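Local atomic coordinates of MmoQ Response regulator (Methylococcus capsulatus, PDB entry 3LJX), a protein that probably makes cyclic di-GMP from two GTP molecules as a whole response regulator, of which this chain is a piece that includes the HDOD domain. Residues A[200-203]-A[204-207]; A[242-245]-A[246-249]. All coordinates share one frame; numbering follows the deposited sequence.

In the fold
Contact 1 (200-207) comes first along the chain and contact 2 (242-249) follows. Their centres lie about 17 Å apart and their nearest atoms about 7 Å, so the two do not touch. Contact 1 is the C-terminal end of helix 196-204, within the HDOD domain, and contact 2 is the N-terminal start of helix 245-254. What they share is helix 214-233, which runs between them in sequence: L204 and S205 pack on T216, A220 and L223, while L243 and L247 reach L225 and H228 further along. One helix thus takes the end of one neighbour and the beginning of another in this all-helical chain.

Contact 1 (A[200-203]-A[204-207]); sequences DALQ and LSQQ
S205 OG donates a hydrogen bond to L202 O at 2.6 Å, where helix 196-204 of the HDOD domain runs out and the chain goes over into a type I beta turn from L204 to Q207. The tight side is the backbone and the apolar side chains. L204 N gives a nearly straight bond to D200 O (2.8 Å, 170°), a regular helical bond, and S205 N follows with a more bent one to A201 O at 2.9 Å. CB of L204 also sits close over the preceding turn, 3.3 Å from D200 O. The hydroxyl reaches L202 because chi1 (75°) tucks OG in between the two backbone branches of S205, folding it against the preceding turn. The bond gives the hydroxyl of this buried serine an acceptor. A201, L204 and S205 meet helix 214-233, at F219, A220 and L223 among others, while L202 meets T185 and L189 of helix 181-191.

The loose side belongs to the glutamines. Q203 and Q206 are exposed, although Q203 also brushes R186 and Q206 brushes D182, both of helix 181-191. Q206 keeps its chain extended beyond CG, and that CG lies 3.4 Å from L202 O. Here the backbone bonding changes as well: Q206 N reaches Q203 O at 3.1 Å, an i to i+3 bond in place of the i to i+4 pattern. At the outer end of the same side chain, the amide NE2 of Q206 comes to 3.8 Å from Q203 CA.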
ATOM      1  N   ASP A 200     -10.046   8.045  -4.960  1.00 16.21           N
ATOM      2  CA  ASP A 200     -10.925   8.988  -4.270  1.00 21.42           C
ATOM      3  C   ASP A 200     -11.310   8.462  -2.892  1.00 22.83           C
ATOM      4  O   ASP A 200     -11.384   9.221  -1.926  1.00 25.69           O
ATOM      5  CB  ASP A 200     -12.194   9.287  -5.076  1.00 26.07           C
ATOM      6  CG  ASP A 200     -11.920  10.132  -6.326  1.00 33.78           C
ATOM      7  OD1 ASP A 200     -10.788  10.639  -6.491  1.00 36.66           O
ATOM      8  OD2 ASP A 200     -12.847  10.291  -7.149  1.00 34.82           O
ATOM      9  N   ALA A 201     -11.561   7.163  -2.792  1.00 21.05           N
ATOM     10  CA  ALA A 201     -11.977   6.610  -1.510  1.00 24.49           C
ATOM     11  C   ALA A 201     -10.815   6.772  -0.527  1.00 27.80           C
ATOM     12  O   ALA A 201     -11.007   7.144   0.633  1.00 28.61           O
ATOM     13  CB  ALA A 201     -12.379   5.164  -1.662  1.00 21.46           C
ATOM     14  N   LEU A 202      -9.603   6.538  -1.022  1.00 24.45           N
ATOM     15  CA  LEU A 202      -8.391   6.688  -0.225  1.00 23.48           C
ATOM     16  C   LEU A 202      -8.205   8.124   0.249  1.00 26.21           C
ATOM     17  O   LEU A 202      -7.950   8.376   1.435  1.00 26.22           O
ATOM     18  CB  LEU A 202      -7.172   6.276  -1.043  1.00 19.13           C
ATOM     19  CG  LEU A 202      -5.826   6.494  -0.360  1.00 25.27           C
ATOM     20  CD1 LEU A 202      -5.759   5.684   0.939  1.00 25.95           C
ATOM     21  CD2 LEU A 202      -4.661   6.123  -1.307  1.00 24.66           C
ATOM     22  N   GLN A 203      -8.334   9.070  -0.673  1.00 17.76           N
ATOM     23  CA  GLN A 203      -8.206  10.475  -0.301  1.00 22.64           C
ATOM     24  C   GLN A 203      -9.274  10.889   0.709  1.00 26.92           C
ATOM     25  O   GLN A 203      -8.972  11.553   1.699  1.00 29.86           O
ATOM     26  CB  GLN A 203      -8.265  11.382  -1.528  1.00 26.11           C
ATOM     27  CG  GLN A 203      -7.795  12.793  -1.217  1.00 35.65           C
ATOM     28  CD  GLN A 203      -7.637  13.654  -2.451  1.00 40.57           C
ATOM     29  OE1 GLN A 203      -8.084  13.294  -3.540  1.00 43.36           O
ATOM     30  NE2 GLN A 203      -6.998  14.804  -2.284  1.00 40.08           N
ATOM     31  N   LEU A 204     -10.520  10.497   0.449  1.00 23.66           N
ATOM     32  CA  LEU A 204     -11.615  10.734   1.384  1.00 27.57           C
ATOM     33  C   LEU A 204     -11.286  10.183   2.778  1.00 29.88           C
ATOM     34  O   LEU A 204     -11.548  10.835   3.795  1.00 24.97           O
ATOM     35  CB  LEU A 204     -12.888  10.061   0.875  1.00 29.41           C
ATOM     36  CG  LEU A 204     -14.138  10.906   0.704  1.00 45.22           C
ATOM     37  CD1 LEU A 204     -13.799  12.212   0.017  1.00 47.81           C
ATOM     38  CD2 LEU A 204     -15.180  10.129  -0.096  1.00 50.25           C
ATOM     39  N   SER A 205     -10.715   8.979   2.827  1.00 23.27           N
ATOM     40  CA  SER A 205     -10.490   8.321   4.109  1.00 26.70           C
ATOM     41  C   SER A 205      -9.533   9.121   4.977  1.00 30.66           C
ATOM     42  O   SER A 205      -9.406   8.850   6.166  1.00 30.26           O
ATOM     43  CB  SER A 205      -9.891   6.939   3.907  1.00 22.31           C
ATOM     44  OG  SER A 205      -8.519   7.061   3.556  1.00 23.47           O
ATOM     45  N   GLN A 206      -8.847  10.092   4.378  1.00 27.69           N
ATOM     46  CA  GLN A 206      -7.850  10.871   5.106  1.00 32.24           C
ATOM     47  C   GLN A 206      -8.376  12.165   5.764  1.00 30.72           C
ATOM     48  O   GLN A 206      -7.656  12.809   6.515  1.00 36.10           O
ATOM     49  CB  GLN A 206      -6.638  11.138   4.205  1.00 31.02           C
ATOM     50  CG  GLN A 206      -5.927   9.847   3.799  1.00 34.92           C
ATOM     51  CD  GLN A 206      -4.928  10.020   2.658  1.00 35.84           C
ATOM     52  OE1 GLN A 206      -4.022   9.206   2.498  1.00 33.99           O
ATOM     53  NE2 GLN A 206      -5.096  11.074   1.862  1.00 34.44           N
ATOM     54  N   GLN A 207      -9.623  12.533   5.486  1.00 22.50           N
ATOM     55  CA  GLN A 207     -10.237  13.688   6.121  1.00 29.80           C
ATOM     56  C   GLN A 207     -10.456  13.422   7.599  1.00 35.17           C
ATOM     57  O   GLN A 207     -10.568  12.271   8.030  1.00 34.85           O
ATOM     58  CB  GLN A 207     -11.608  13.994   5.522  1.00 30.77           C
ATOM     59  CG  GLN A 207     -11.661  14.132   4.028  1.00 34.04           C
ATOM     60  CD  GLN A 207     -13.101  14.120   3.564  1.00 48.87           C
ATOM     61  OE1 GLN A 207     -13.627  13.077   3.156  1.00 57.96           O
ATOM     62  NE2 GLN A 207     -13.764  15.266   3.667  1.00 48.08           N
TER

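Contact 2 (A[242-245]-A[246-249]); sequences ALSP and LLRA
S244 OG takes the backbone N-H of L247 in a long but nearly straight bond, 3.3 Å and 171°. Its chi1 of 72° turns the hydroxyl in over the start of the helix, and from there OG also lies against one methyl of L247, 3.4 Å from CD2. The carbonyl of the same serine is engaged too: R248 N bonds to S244 O at 3.0 Å. One residue on, P245 O receives A249 N at 2.8 Å, so the helical pattern is already running. Without the serine hydroxyl, as with an alanine here, the L247 N-H would probably lose its capping acceptor and CD2 of L247 its close neighbour OG.

Outside these bonds, L243 sets its CB 4.2 Å from L247 CB, and both leucines rest on L225 and H228 of helix 214-233. R248 is bent at chi3 (-61°), and L243 O lies at the edge of its guanidinium, near the plane. NH1 of R248 also comes close to the like-charged NH2 of R252. This is a serine N-cap, S244, with a proline as the first helical residue behind it, opening helix 245-254.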
ATOM      1  N   ALA A 242      -8.345   3.621  23.282  1.00 80.15           N
ATOM      2  CA  ALA A 242      -9.321   3.198  22.280  1.00 76.59           C
ATOM      3  C   ALA A 242      -9.500   4.239  21.174  1.00 71.90           C
ATOM      4  O   ALA A 242      -8.826   5.275  21.163  1.00 73.26           O
ATOM      5  CB  ALA A 242     -10.662   2.889  22.940  1.00 76.09           C
ATOM      6  N   LEU A 243     -10.416   3.948  20.252  1.00 62.54           N
ATOM      7  CA  LEU A 243     -10.753   4.841  19.145  1.00 48.37           C
ATOM      8  C   LEU A 243     -11.674   5.958  19.592  1.00 44.37           C
ATOM      9  O   LEU A 243     -12.541   5.759  20.452  1.00 44.47           O
ATOM     10  CB  LEU A 243     -11.462   4.070  18.041  1.00 43.94           C
ATOM     11  CG  LEU A 243     -10.623   3.095  17.230  1.00 46.65           C
ATOM     12  CD1 LEU A 243     -11.521   2.303  16.315  1.00 44.91           C
ATOM     13  CD2 LEU A 243      -9.568   3.842  16.435  1.00 48.55           C
ATOM     14  N   SER A 244     -11.505   7.125  18.979  1.00 38.39           N
ATOM     15  CA  SER A 244     -12.341   8.287  19.270  1.00 35.58           C
ATOM     16  C   SER A 244     -13.815   7.976  18.997  1.00 31.87           C
ATOM     17  O   SER A 244     -14.131   7.065  18.225  1.00 35.25           O
ATOM     18  CB  SER A 244     -11.892   9.467  18.406  1.00 34.84           C
ATOM     19  OG  SER A 244     -12.254   9.270  17.042  1.00 36.70           O
ATOM     20  N   PRO A 245     -14.721   8.733  19.627  1.00 33.07           N
ATOM     21  CA  PRO A 245     -16.169   8.594  19.382  1.00 29.58           C
ATOM     22  C   PRO A 245     -16.511   8.712  17.895  1.00 33.97           C
ATOM     23  O   PRO A 245     -17.352   7.951  17.391  1.00 33.76           O
ATOM     24  CB  PRO A 245     -16.774   9.768  20.156  1.00 31.05           C
ATOM     25  CG  PRO A 245     -15.777  10.051  21.253  1.00 32.64           C
ATOM     26  CD  PRO A 245     -14.416   9.741  20.661  1.00 33.85           C
ATOM     27  N   LEU A 246     -15.857   9.639  17.195  1.00 35.18           N
ATOM     28  CA  LEU A 246     -16.087   9.812  15.763  1.00 31.05           C
ATOM     29  C   LEU A 246     -15.799   8.518  15.010  1.00 31.67           C
ATOM     30  O   LEU A 246     -16.641   8.031  14.243  1.00 31.49           O
ATOM     31  CB  LEU A 246     -15.211  10.924  15.196  1.00 33.44           C
ATOM     32  CG  LEU A 246     -15.790  11.747  14.034  1.00 33.69           C
ATOM     33  CD1 LEU A 246     -14.676  12.258  13.160  1.00 24.90           C
ATOM     34  CD2 LEU A 246     -16.850  11.009  13.194  1.00 28.03           C
ATOM     35  N   LEU A 247     -14.609   7.960  15.215  1.00 30.88           N
ATOM     36  CA  LEU A 247     -14.245   6.729  14.515  1.00 30.37           C
ATOM     37  C   LEU A 247     -15.213   5.596  14.876  1.00 28.65           C
ATOM     38  O   LEU A 247     -15.618   4.830  14.004  1.00 23.36           O
ATOM     39  CB  LEU A 247     -12.799   6.318  14.803  1.00 28.04           C
ATOM     40  CG  LEU A 247     -11.731   6.761  13.809  1.00 33.55           C
ATOM     41  CD1 LEU A 247     -12.089   6.270  12.412  1.00 34.61           C
ATOM     42  CD2 LEU A 247     -11.545   8.264  13.823  1.00 33.44           C
ATOM     43  N   ARG A 248     -15.599   5.495  16.149  1.00 23.12           N
ATOM     44  CA  ARG A 248     -16.528   4.434  16.536  1.00 27.59           C
ATOM     45  C   ARG A 248     -17.846   4.646  15.829  1.00 27.83           C
ATOM     46  O   ARG A 248     -18.473   3.691  15.387  1.00 26.47           O
ATOM     47  CB  ARG A 248     -16.742   4.362  18.053  1.00 31.48           C
ATOM     48  CG  ARG A 248     -15.541   3.850  18.835  1.00 41.15           C
ATOM     49  CD  ARG A 248     -15.912   3.545  20.294  1.00 53.01           C
ATOM     50  NE  ARG A 248     -16.384   4.730  21.021  1.00 62.72           N
ATOM     51  CZ  ARG A 248     -17.599   4.863  21.563  1.00 66.32           C
ATOM     52  NH1 ARG A 248     -18.492   3.882  21.470  1.00 71.31           N
ATOM     53  NH2 ARG A 248     -17.923   5.984  22.203  1.00 61.08           N
ATOM     54  N   ALA A 249     -18.262   5.905  15.707  1.00 26.78           N
ATOM     55  CA  ALA A 249     -19.519   6.201  15.027  1.00 27.25           C
ATOM     56  C   ALA A 249     -19.416   5.848  13.541  1.00 27.93           C
ATOM     57  O   ALA A 249     -20.370   5.335  12.936  1.00 19.81           O
ATOM     58  CB  ALA A 249     -19.927   7.674  15.231  1.00 23.41           C
TER